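Local coordinates for carbohydrate kinase, pfkB family (Enterococcus faecalis, PDB 3KTN), which probably acts as a magnesium-binding sugar kinase of the PfkB family, phosphorylating a substrate such as 2-keto-3-deoxygluconate, at residues T16-E19 / Q25-Q28; F90-G95 / T101-Q106; E266-L271 / N326-H331; G307-T312 / P318-K323. One frame throughout, in Å; residues are numbered along the deposited sequence.

The four contacts form two touching pairs. Contacts 1 and 2 have centres 11 Å apart; contact 2 lies in the small sheet and contact 1 in a loop joining two of its strands, and they meet where Pro17 CD lies 3.2 Å from Ala92 O. Contacts 3 and 4, also 11 Å apart between centres, belong to the large domain and share helix 322-330; Leu270 CD1 comes to 3.5 Å from His311 CG. The metal site of Asp274 and Ile276 relates the pairs. In contact 4 the side chain of Ala310 is about 4 Å from the bound magnesium ion. The side chain of Met94 in contact 2 is about 9 Å from that ion, and the side chain of Thr16 in contact 1 about 11 Å.

Contact 1: T16-E19 / Q25-Q28; sequences TPPE and QTEQ
Gln28 lies across Pro18 at about a right angle. Its CB makes the closest side-chain touch, 3.9 Å from Pro18 CD. CG then turns to the side of the backbone N (chi1 -54°), and the chain stays extended as far as CD, where the amide is turned. OE1 ends 4.4 Å from Pro18 CG, while NE2 bonds OE2 of Glu27 of the second subunit. The carbonyl of Gln28 stays behind with the prolines. Its O is 3.5 Å from Pro18 CD and receives a CA-H...O contact from Pro17 CA at the same 3.5 Å, with 151° at the hydrogen. Alongside, the methyl CG2 of Thr26 packs on Pro17 CB at 4.0 Å. The hydroxyl of Thr26 lies anti to its own N (chi1 -177°), and OG1 accepts from Gln28 N at 3.1 Å, a nearly straight bond that makes an ST turn. The same Glu27 OE2 of the second subunit also bonds Thr26 OG1, so the turn is fixed both within its chain and from across the interface. The contact closes the base of the loop between the antiparallel strands 12-16 and 28-34, with Leu21 and Leu23 of that loop packing on Thr26 and Pro17.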
loop_
_atom_site.group_PDB
_atom_site.type_symbol
_atom_site.label_atom_id
_atom_site.label_comp_id
_atom_site.label_asym_id
_atom_site.label_seq_id
_atom_site.Cartn_x
_atom_site.Cartn_y
_atom_site.Cartn_z
ATOM N N THR A 16 12.834 -5.291 -0.639
ATOM C CA THR A 16 13.082 -3.859 -0.637
ATOM C C THR A 16 11.919 -3.089 -0.044
ATOM O O THR A 16 10.762 -3.298 -0.435
ATOM C CB THR A 16 13.278 -3.335 -2.075
ATOM O OG1 THR A 16 14.202 -4.180 -2.766
ATOM C CG2 THR A 16 13.797 -1.874 -2.073
ATOM N N PRO A 17 12.198 -2.206 0.924
ATOM C CA PRO A 17 11.107 -1.421 1.515
ATOM C C PRO A 17 10.725 -0.402 0.431
ATOM O O PRO A 17 11.541 -0.068 -0.426
ATOM C CB PRO A 17 11.767 -0.741 2.718
ATOM C CG PRO A 17 12.957 -1.625 3.038
ATOM C CD PRO A 17 13.456 -2.026 1.674
ATOM N N PRO A 18 9.488 0.099 0.443
ATOM C CA PRO A 18 9.159 1.069 -0.607
ATOM C C PRO A 18 9.865 2.429 -0.465
ATOM O O PRO A 18 10.450 2.746 0.582
ATOM C CB PRO A 18 7.629 1.180 -0.516
ATOM C CG PRO A 18 7.322 0.806 0.899
ATOM C CD PRO A 18 8.294 -0.300 1.212
ATOM N N GLU A 19 9.827 3.208 -1.542
ATOM C CA GLU A 19 10.421 4.541 -1.586
ATOM C C GLU A 19 11.890 4.504 -1.146
ATOM O O GLU A 19 12.669 3.735 -1.713
ATOM C CB GLU A 19 9.568 5.495 -0.731
ATOM C CG GLU A 19 8.089 5.545 -1.232
ATOM C CD GLU A 19 7.175 6.463 -0.411
ATOM O OE1 GLU A 19 6.009 6.090 -0.165
ATOM O OE2 GLU A 19 7.599 7.567 -0.028
ATOM N N GLN A 25 12.081 1.488 9.659
ATOM C CA GLN A 25 10.973 2.430 9.536
ATOM C C GLN A 25 9.654 1.800 9.120
ATOM O O GLN A 25 8.594 2.366 9.375
ATOM C CB GLN A 25 11.306 3.525 8.522
ATOM C CG GLN A 25 12.411 4.474 8.927
ATOM C CD GLN A 25 12.701 5.493 7.841
ATOM O OE1 GLN A 25 13.284 5.166 6.809
ATOM N NE2 GLN A 25 12.279 6.731 8.064
ATOM N N THR A 26 9.702 0.636 8.483
ATOM C CA THR A 26 8.463 0.022 8.024
ATOM C C THR A 26 8.565 -1.482 7.919
ATOM O O THR A 26 9.651 -2.026 7.732
ATOM C CB THR A 26 8.052 0.591 6.627
ATOM O OG1 THR A 26 6.793 0.040 6.227
ATOM C CG2 THR A 26 9.091 0.240 5.578
ATOM N N GLU A 27 7.420 -2.147 8.029
ATOM C CA GLU A 27 7.354 -3.600 7.933
ATOM C C GLU A 27 7.063 -3.990 6.485
ATOM O O GLU A 27 7.130 -5.165 6.125
ATOM C CB GLU A 27 6.241 -4.152 8.846
ATOM C CG GLU A 27 4.784 -3.951 8.335
ATOM C CD GLU A 27 4.271 -2.500 8.407
ATOM O OE1 GLU A 27 5.056 -1.592 8.781
ATOM O OE2 GLU A 27 3.068 -2.276 8.086
ATOM N N GLN A 28 6.733 -2.990 5.669
ATOM C CA GLN A 28 6.397 -3.192 4.262
ATOM C C GLN A 28 7.591 -3.519 3.371
ATOM O O GLN A 28 8.675 -2.957 3.525
ATOM C CB GLN A 28 5.709 -1.945 3.687
ATOM C CG GLN A 28 4.503 -1.441 4.443
ATOM C CD GLN A 28 3.929 -0.186 3.803
ATOM O OE1 GLN A 28 3.402 -0.239 2.689
ATOM N NE2 GLN A 28 4.040 0.950 4.494
#

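Contact 2: F90-G95 / T101-Q106; sequences FFAEMG and TQVTYQ. With SO4 (sulfate ion), chain B.
Phe90 and Tyr105 are neighbours as a non-hydrogen-bonded antiparallel pair, their rings oblique with planes 49° apart and centroids separated by 5.8 Å. The touch is made by Phe90 CB, 3.7 Å from Tyr105 CD1. Phe90 CG sits between backbone N and carbonyl carbon (chi1 69°), which lays its ring beside Val103. Val103 CG1 meets Phe90 CD1 at 3.7 Å and stands over the rim of one face of the Tyr105 ring. Tyr105 OH reaches a sulfate, probably from the crystallisation liquor, through a weak bond; Arg108 and Arg171 also hold that anion. On the other face of the sheet Phe91 presents its ring edge to Thr104 O and Gln106 CG. Glu93 OE1 touches Gln102 CB at 4.0 Å, and the Gln102 amide runs away from it. A water lies within bonding reach of Glu93 OE1, Gln102 O and Thr104 OG1, with more acceptors around it than protons to give; Arg61 of the fourth subunit salt-bridges the same OE1. Paired backbone bonds at Phe91-Thr104 and Glu93-Gln102 set this register. The hairpin belongs to the small sheet, the lid in ribokinase relatives: strand 12-16 flanks strand 88-93, and strand 101-105, outermost within this chain, continues the sheet into the third subunit.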
loop_
_atom_site.group_PDB
_atom_site.type_symbol
_atom_site.label_atom_id
_atom_site.label_comp_id
_atom_site.label_asym_id
_atom_site.label_seq_id
_atom_site.Cartn_x
_atom_site.Cartn_y
_atom_site.Cartn_z
ATOM N N PHE A 90 18.523 -11.322 -0.017
ATOM C CA PHE A 90 19.149 -10.128 0.527
ATOM C C PHE A 90 18.130 -8.997 0.631
ATOM O O PHE A 90 17.115 -8.983 -0.071
ATOM C CB PHE A 90 20.357 -9.703 -0.324
ATOM C CG PHE A 90 20.009 -9.180 -1.695
ATOM C CD1 PHE A 90 19.835 -7.812 -1.910
ATOM C CD2 PHE A 90 19.940 -10.041 -2.788
ATOM C CE1 PHE A 90 19.604 -7.311 -3.188
ATOM C CE2 PHE A 90 19.708 -9.551 -4.069
ATOM C CZ PHE A 90 19.544 -8.182 -4.268
ATOM N N PHE A 91 18.401 -8.071 1.537
ATOM C CA PHE A 91 17.551 -6.916 1.741
ATOM C C PHE A 91 18.275 -5.742 1.110
ATOM O O PHE A 91 19.507 -5.667 1.160
ATOM C CB PHE A 91 17.351 -6.665 3.231
ATOM C CG PHE A 91 16.477 -7.684 3.896
ATOM C CD1 PHE A 91 15.122 -7.425 4.119
ATOM C CD2 PHE A 91 16.988 -8.932 4.245
ATOM C CE1 PHE A 91 14.290 -8.393 4.675
ATOM C CE2 PHE A 91 16.158 -9.908 4.801
ATOM C CZ PHE A 91 14.806 -9.635 5.014
ATOM N N ALA A 92 17.519 -4.844 0.490
ATOM C CA ALA A 92 18.115 -3.670 -0.128
ATOM C C ALA A 92 17.360 -2.426 0.320
ATOM O O ALA A 92 16.203 -2.222 -0.045
ATOM C CB ALA A 92 18.078 -3.804 -1.646
ATOM N N GLU A 93 18.016 -1.603 1.129
ATOM C CA GLU A 93 17.413 -0.364 1.619
ATOM C C GLU A 93 17.967 0.734 0.723
ATOM O O GLU A 93 19.153 1.046 0.786
ATOM C CB GLU A 93 17.817 -0.130 3.078
ATOM C CG GLU A 93 17.222 -1.140 4.054
ATOM C CD GLU A 93 17.866 -1.069 5.432
ATOM O OE1 GLU A 93 18.893 -1.755 5.633
ATOM O OE2 GLU A 93 17.358 -0.327 6.307
HETATM N N MSE A 94 17.108 1.311 -0.112
HETATM C CA MSE A 94 17.532 2.335 -1.066
HETATM C C MSE A 94 18.024 3.636 -0.442
HETATM O O MSE A 94 17.346 4.243 0.384
HETATM C CB MSE A 94 16.400 2.627 -2.055
HETATM C CG MSE A 94 15.846 1.375 -2.733
HETATM SE SE MSE A 94 17.240 0.249 -3.523
HETATM C CE MSE A 94 17.675 -0.818 -2.047
ATOM N N GLY A 95 19.223 4.043 -0.853
ATOM C CA GLY A 95 19.814 5.271 -0.363
ATOM C C GLY A 95 19.321 6.472 -1.155
ATOM O O GLY A 95 18.509 6.349 -2.080
ATOM N N THR A 101 23.109 3.147 -0.388
ATOM C CA THR A 101 22.136 2.073 -0.441
ATOM C C THR A 101 22.771 0.970 0.406
ATOM O O THR A 101 23.988 0.756 0.336
ATOM C CB THR A 101 21.943 1.611 -1.907
ATOM O OG1 THR A 101 21.179 2.605 -2.608
ATOM C CG2 THR A 101 21.219 0.259 -1.980
ATOM N N GLN A 102 21.965 0.289 1.219
ATOM C CA GLN A 102 22.486 -0.765 2.089
ATOM C C GLN A 102 21.952 -2.146 1.714
ATOM O O GLN A 102 20.747 -2.392 1.753
ATOM C CB GLN A 102 22.118 -0.473 3.555
ATOM C CG GLN A 102 22.558 0.898 4.100
ATOM C CD GLN A 102 23.992 0.925 4.616
ATOM O OE1 GLN A 102 24.597 -0.120 4.872
ATOM N NE2 GLN A 102 24.535 2.125 4.793
ATOM N N VAL A 103 22.856 -3.050 1.364
ATOM C CA VAL A 103 22.476 -4.407 1.006
ATOM C C VAL A 103 22.896 -5.334 2.140
ATOM O O VAL A 103 24.042 -5.302 2.583
ATOM C CB VAL A 103 23.152 -4.847 -0.307
ATOM C CG1 VAL A 103 22.950 -6.344 -0.536
ATOM C CG2 VAL A 103 22.553 -4.069 -1.474
ATOM N N THR A 104 21.961 -6.144 2.624
ATOM C CA THR A 104 22.251 -7.088 3.703
ATOM C C THR A 104 21.878 -8.496 3.236
ATOM O O THR A 104 20.702 -8.795 3.024
ATOM C CB THR A 104 21.447 -6.753 4.965
ATOM O OG1 THR A 104 21.670 -5.385 5.324
ATOM C CG2 THR A 104 21.869 -7.650 6.116
ATOM N N TYR A 105 22.885 -9.352 3.080
ATOM C CA TYR A 105 22.685 -10.728 2.622
ATOM C C TYR A 105 22.260 -11.679 3.726
ATOM O O TYR A 105 22.616 -11.500 4.889
ATOM C CB TYR A 105 23.978 -11.283 2.012
ATOM C CG TYR A 105 24.399 -10.626 0.727
ATOM C CD1 TYR A 105 23.824 -10.992 -0.492
ATOM C CD2 TYR A 105 25.361 -9.625 0.726
ATOM C CE1 TYR A 105 24.206 -10.368 -1.680
ATOM C CE2 TYR A 105 25.745 -8.998 -0.449
ATOM C CZ TYR A 105 25.164 -9.371 -1.645
ATOM O OH TYR A 105 25.530 -8.710 -2.796
ATOM N N GLN A 106 21.494 -12.694 3.345
ATOM C CA GLN A 106 21.059 -13.734 4.272
ATOM C C GLN A 106 21.812 -14.978 3.791
ATOM O O GLN A 106 22.655 -14.864 2.904
ATOM C CB GLN A 106 19.551 -13.942 4.172
ATOM C CG GLN A 106 18.740 -12.907 4.936
ATOM C CD GLN A 106 18.473 -13.320 6.373
ATOM O OE1 GLN A 106 19.330 -13.165 7.251
ATOM N NE2 GLN A 106 17.272 -13.863 6.620
HETATM S S SO4 B . 26.685 -10.566 -5.753
HETATM O O1 SO4 B . 28.055 -10.213 -5.335
HETATM O O2 SO4 B . 26.251 -9.661 -6.828
HETATM O O3 SO4 B . 26.658 -11.955 -6.243
HETATM O O4 SO4 B . 25.793 -10.448 -4.588
HETATM O O HOH W 1 20.016 -3.823 4.039
#

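Contact 3: E266-L271 / N326-H331; sequences EKRPLL and NHVLEH
Arg268 meets Val328 and Leu329 in a sparse van der Waals contact between an edge strand of the large sheet and a helix near the C-terminal end of the chain. Strand 262-269 is the outermost strand of that sheet within this chain, and helix 322-330 is too far off for the backbones to meet: the nearest CA atoms, those of Arg268 and Leu329, are 11.0 Å apart. The arginine alone spans the gap. Its chain is not stretched but bent at both chi2 (-83°) and chi3 (-48°), and this fold brings the two terminal nitrogens to neighbouring residues of the helix. NH1 of Arg268 is 3.9 Å from Leu329 CD2, and its NH2 is 4.1 Å from Val328 CG1, the methyl that lies anti to the valine N (chi1 174°). Both methyls come to the guanidinium at a slant. Helix 296-310 lies beside both partners, with Thr304 and Val305 against Arg268, and Thr301 and Val305 against Leu329. Ile98 of the fifth subunit packs on Val328. A charged group here meets only methyls, with no hydrogen bond or salt bridge between the segments, which is consistent with a contact that rests mainly on van der Waals packing; neither Val328 nor Leu329 offers the guanidinium a polar partner.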
loop_
_atom_site.group_PDB
_atom_site.type_symbol
_atom_site.label_atom_id
_atom_site.label_comp_id
_atom_site.label_asym_id
_atom_site.label_seq_id
_atom_site.Cartn_x
_atom_site.Cartn_y
_atom_site.Cartn_z
ATOM N N GLU A 266 31.415 7.461 -25.192
ATOM C CA GLU A 266 31.598 8.771 -24.580
ATOM C C GLU A 266 30.904 8.733 -23.220
ATOM O O GLU A 266 29.950 7.981 -23.045
ATOM C CB GLU A 266 30.980 9.861 -25.460
ATOM C CG GLU A 266 29.535 9.596 -25.857
ATOM C CD GLU A 266 28.926 10.748 -26.644
ATOM O OE1 GLU A 266 29.504 11.124 -27.690
ATOM O OE2 GLU A 266 27.871 11.275 -26.218
ATOM N N LYS A 267 31.395 9.519 -22.263
ATOM C CA LYS A 267 30.796 9.566 -20.931
ATOM C C LYS A 267 29.314 9.912 -21.027
ATOM O O LYS A 267 28.933 10.852 -21.721
ATOM C CB LYS A 267 31.464 10.627 -20.051
ATOM C CG LYS A 267 32.909 10.372 -19.689
ATOM C CD LYS A 267 33.372 11.362 -18.618
ATOM C CE LYS A 267 33.106 12.819 -19.021
ATOM N NZ LYS A 267 33.464 13.787 -17.934
ATOM N N ARG A 268 28.484 9.159 -20.319
ATOM C CA ARG A 268 27.043 9.397 -20.324
ATOM C C ARG A 268 26.624 9.855 -18.934
ATOM O O ARG A 268 26.927 9.188 -17.936
ATOM C CB ARG A 268 26.287 8.110 -20.655
ATOM C CG ARG A 268 26.735 7.391 -21.911
ATOM C CD ARG A 268 26.089 7.977 -23.139
ATOM N NE ARG A 268 24.654 8.129 -22.948
ATOM C CZ ARG A 268 23.794 8.407 -23.924
ATOM N NH1 ARG A 268 24.228 8.555 -25.170
ATOM N NH2 ARG A 268 22.504 8.558 -23.650
ATOM N N PRO A 269 25.940 11.008 -18.839
ATOM C CA PRO A 269 25.512 11.472 -17.513
ATOM C C PRO A 269 24.724 10.318 -16.874
ATOM O O PRO A 269 23.918 9.673 -17.544
ATOM C CB PRO A 269 24.625 12.674 -17.836
ATOM C CG PRO A 269 25.226 13.203 -19.112
ATOM C CD PRO A 269 25.508 11.939 -19.896
ATOM N N LEU A 270 24.968 10.055 -15.595
ATOM C CA LEU A 270 24.304 8.960 -14.895
ATOM C C LEU A 270 23.476 9.433 -13.701
ATOM O O LEU A 270 23.975 10.159 -12.837
ATOM C CB LEU A 270 25.354 7.955 -14.412
ATOM C CG LEU A 270 24.902 6.725 -13.617
ATOM C CD1 LEU A 270 24.178 5.759 -14.524
ATOM C CD2 LEU A 270 26.124 6.049 -13.004
ATOM N N LEU A 271 22.207 9.030 -13.671
ATOM C CA LEU A 271 21.307 9.375 -12.571
ATOM C C LEU A 271 20.941 8.063 -11.881
ATOM O O LEU A 271 20.323 7.171 -12.469
ATOM C CB LEU A 271 20.071 10.112 -13.095
ATOM C CG LEU A 271 20.399 11.506 -13.655
ATOM C CD1 LEU A 271 19.148 12.160 -14.226
ATOM C CD2 LEU A 271 20.992 12.378 -12.545
ATOM N N ASN A 326 17.229 2.561 -28.441
ATOM C CA ASN A 326 17.450 3.313 -29.674
ATOM C C ASN A 326 16.732 4.657 -29.634
ATOM O O ASN A 326 17.209 5.632 -30.203
ATOM C CB ASN A 326 16.973 2.503 -30.886
ATOM C CG ASN A 326 17.929 1.376 -31.247
ATOM O OD1 ASN A 326 17.563 0.443 -31.962
ATOM N ND2 ASN A 326 19.163 1.467 -30.764
ATOM N N HIS A 327 15.580 4.709 -28.969
ATOM C CA HIS A 327 14.843 5.964 -28.874
ATOM C C HIS A 327 15.646 6.954 -28.034
ATOM O O HIS A 327 15.688 8.146 -28.328
ATOM C CB HIS A 327 13.461 5.735 -28.261
ATOM C CG HIS A 327 12.685 6.996 -28.028
ATOM N ND1 HIS A 327 12.917 7.823 -26.947
ATOM C CD2 HIS A 327 11.712 7.590 -28.757
ATOM C CE1 HIS A 327 12.119 8.873 -27.021
ATOM N NE2 HIS A 327 11.377 8.756 -28.111
ATOM N N VAL A 328 16.299 6.463 -26.989
ATOM C CA VAL A 328 17.102 7.347 -26.154
ATOM C C VAL A 328 18.279 7.885 -26.976
ATOM O O VAL A 328 18.616 9.065 -26.894
ATOM C CB VAL A 328 17.631 6.609 -24.905
ATOM C CG1 VAL A 328 18.579 7.507 -24.128
ATOM C CG2 VAL A 328 16.464 6.196 -24.025
ATOM N N LEU A 329 18.892 7.022 -27.781
ATOM C CA LEU A 329 20.023 7.433 -28.616
ATOM C C LEU A 329 19.601 8.393 -29.724
ATOM O O LEU A 329 20.229 9.428 -29.938
ATOM C CB LEU A 329 20.692 6.207 -29.249
ATOM C CG LEU A 329 21.619 5.376 -28.361
ATOM C CD1 LEU A 329 22.007 4.093 -29.075
ATOM C CD2 LEU A 329 22.855 6.195 -28.017
ATOM N N GLU A 330 18.525 8.046 -30.420
ATOM C CA GLU A 330 18.024 8.851 -31.524
ATOM C C GLU A 330 17.227 10.090 -31.139
ATOM O O GLU A 330 17.212 11.069 -31.884
ATOM C CB GLU A 330 17.175 7.978 -32.446
ATOM C CG GLU A 330 17.967 6.939 -33.216
ATOM C CD GLU A 330 17.088 5.838 -33.774
ATOM O OE1 GLU A 330 15.987 6.156 -34.274
ATOM O OE2 GLU A 330 17.498 4.659 -33.714
ATOM N N HIS A 331 16.560 10.054 -29.990
ATOM C CA HIS A 331 15.748 11.190 -29.554
ATOM C C HIS A 331 16.001 11.522 -28.088
ATOM O O HIS A 331 15.162 11.267 -27.223
ATOM C CB HIS A 331 14.270 10.871 -29.775
ATOM C CG HIS A 331 13.954 10.458 -31.178
ATOM N ND1 HIS A 331 13.979 11.341 -32.237
ATOM C CD2 HIS A 331 13.652 9.247 -31.703
ATOM C CE1 HIS A 331 13.706 10.691 -33.354
ATOM N NE2 HIS A 331 13.505 9.420 -33.058
#

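Contact 4: G307-T312 / P318-K323; sequences GVLAHT and PLTTVK
The backbones converge at Ala310 and Pro318, whose CA atoms are 5.3 Å apart, and diverge toward Leu309 and Thr320, with CA atoms at 7.8 Å. At the close end Ala310 CB touches Pro318 CB at 4.4 Å, and Ala281 of helix 278-291 packs on both. At the wider end Thr320 CG2 lies 4.1 Å from both CB and CD1 of Leu309. Thr320 can offer that methyl because its OG1 takes the place between backbone N and carbonyl (chi1 56°), where it bonds Asn306 OD1. In this ribokinase-type fold the two segments are the C-terminal part of helix 296-310 and the lead-in to helix 322-330, which Thr321 N-caps through Gln324 N. The Ala310 side chain is about 4 Å from the bound magnesium ion. Leu309 O accepts twice, from Thr312 N and from Thr312 OG1; the hydroxyl, at 2.7 Å, lies in the carbonyl plane on a lone pair. His311 folds back so that ND1 donates to Gly307 O at 2.6 Å, almost within the plane of its ring, while NE2 bonds Arg243. Backbone bonds tie His311 to Leu273 and to Asp274, a residue of the metal site.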
loop_
_atom_site.group_PDB
_atom_site.type_symbol
_atom_site.label_atom_id
_atom_site.label_comp_id
_atom_site.label_asym_id
_atom_site.label_seq_id
_atom_site.Cartn_x
_atom_site.Cartn_y
_atom_site.Cartn_z
ATOM N N GLY A 307 22.923 0.471 -19.831
ATOM C CA GLY A 307 23.415 0.495 -18.464
ATOM C C GLY A 307 22.913 1.703 -17.696
ATOM O O GLY A 307 22.574 1.597 -16.515
ATOM N N VAL A 308 22.872 2.856 -18.358
ATOM C CA VAL A 308 22.386 4.084 -17.731
ATOM C C VAL A 308 20.893 3.933 -17.432
ATOM O O VAL A 308 20.416 4.352 -16.373
ATOM C CB VAL A 308 22.589 5.310 -18.658
ATOM C CG1 VAL A 308 21.966 6.566 -18.031
ATOM C CG2 VAL A 308 24.080 5.532 -18.898
ATOM N N LEU A 309 20.168 3.332 -18.375
ATOM C CA LEU A 309 18.733 3.106 -18.225
ATOM C C LEU A 309 18.420 2.211 -17.031
ATOM O O LEU A 309 17.451 2.447 -16.321
ATOM C CB LEU A 309 18.156 2.470 -19.491
ATOM C CG LEU A 309 17.940 3.387 -20.697
ATOM C CD1 LEU A 309 17.633 2.542 -21.919
ATOM C CD2 LEU A 309 16.796 4.361 -20.413
ATOM N N ALA A 310 19.246 1.191 -16.811
ATOM C CA ALA A 310 19.035 0.268 -15.702
ATOM C C ALA A 310 19.090 0.984 -14.359
ATOM O O ALA A 310 18.440 0.555 -13.400
ATOM C CB ALA A 310 20.070 -0.850 -15.735
ATOM N N HIS A 311 19.862 2.067 -14.288
ATOM C CA HIS A 311 19.972 2.837 -13.047
ATOM C C HIS A 311 18.702 3.639 -12.753
ATOM O O HIS A 311 18.500 4.089 -11.629
ATOM C CB HIS A 311 21.163 3.804 -13.099
ATOM C CG HIS A 311 22.501 3.134 -13.016
ATOM N ND1 HIS A 311 23.011 2.350 -14.032
ATOM C CD2 HIS A 311 23.446 3.145 -12.045
ATOM C CE1 HIS A 311 24.207 1.912 -13.689
ATOM N NE2 HIS A 311 24.497 2.379 -12.487
ATOM N N THR A 312 17.849 3.816 -13.759
ATOM C CA THR A 312 16.611 4.564 -13.577
ATOM C C THR A 312 15.432 3.624 -13.328
ATOM O O THR A 312 14.295 4.073 -13.124
ATOM C CB THR A 312 16.261 5.372 -14.816
ATOM O OG1 THR A 312 15.766 4.477 -15.819
ATOM C CG2 THR A 312 17.491 6.107 -15.346
ATOM N N PRO A 318 16.761 -5.472 -15.525
ATOM C CA PRO A 318 16.810 -4.431 -16.560
ATOM C C PRO A 318 15.704 -4.760 -17.559
ATOM O O PRO A 318 15.871 -5.633 -18.419
ATOM C CB PRO A 318 18.202 -4.607 -17.187
ATOM C CG PRO A 318 18.964 -5.455 -16.181
ATOM C CD PRO A 318 17.909 -6.382 -15.651
ATOM N N LEU A 319 14.571 -4.081 -17.423
ATOM C CA LEU A 319 13.417 -4.299 -18.289
ATOM C C LEU A 319 13.387 -3.272 -19.420
ATOM O O LEU A 319 12.541 -2.368 -19.435
ATOM C CB LEU A 319 12.131 -4.207 -17.458
ATOM C CG LEU A 319 12.001 -5.223 -16.312
ATOM C CD1 LEU A 319 10.931 -4.776 -15.341
ATOM C CD2 LEU A 319 11.666 -6.595 -16.865
ATOM N N THR A 320 14.317 -3.416 -20.361
ATOM C CA THR A 320 14.419 -2.510 -21.500
ATOM C C THR A 320 14.253 -3.254 -22.821
ATOM O O THR A 320 14.416 -4.470 -22.885
ATOM C CB THR A 320 15.789 -1.775 -21.519
ATOM O OG1 THR A 320 16.855 -2.736 -21.505
ATOM C CG2 THR A 320 15.919 -0.865 -20.307
ATOM N N THR A 321 13.906 -2.516 -23.870
ATOM C CA THR A 321 13.735 -3.104 -25.192
ATOM C C THR A 321 14.685 -2.400 -26.157
ATOM O O THR A 321 15.172 -1.304 -25.868
ATOM C CB THR A 321 12.297 -2.928 -25.707
ATOM O OG1 THR A 321 12.035 -1.534 -25.911
ATOM C CG2 THR A 321 11.297 -3.489 -24.705
ATOM N N VAL A 322 14.948 -3.031 -27.296
ATOM C CA VAL A 322 15.841 -2.457 -28.300
ATOM C C VAL A 322 15.325 -1.104 -28.773
ATOM O O VAL A 322 16.097 -0.156 -28.915
ATOM C CB VAL A 322 16.002 -3.402 -29.518
ATOM C CG1 VAL A 322 16.912 -2.759 -30.570
ATOM C CG2 VAL A 322 16.599 -4.722 -29.069
ATOM N N LYS A 323 14.020 -1.007 -28.997
ATOM C CA LYS A 323 13.426 0.248 -29.448
ATOM C C LYS A 323 13.580 1.368 -28.424
ATOM O O LYS A 323 13.829 2.522 -28.782
ATOM C CB LYS A 323 11.945 0.047 -29.778
ATOM C CG LYS A 323 11.725 -0.820 -31.013
ATOM C CD LYS A 323 10.262 -0.869 -31.421
ATOM C CE LYS A 323 10.080 -1.639 -32.724
ATOM N NZ LYS A 323 8.648 -1.694 -33.132
#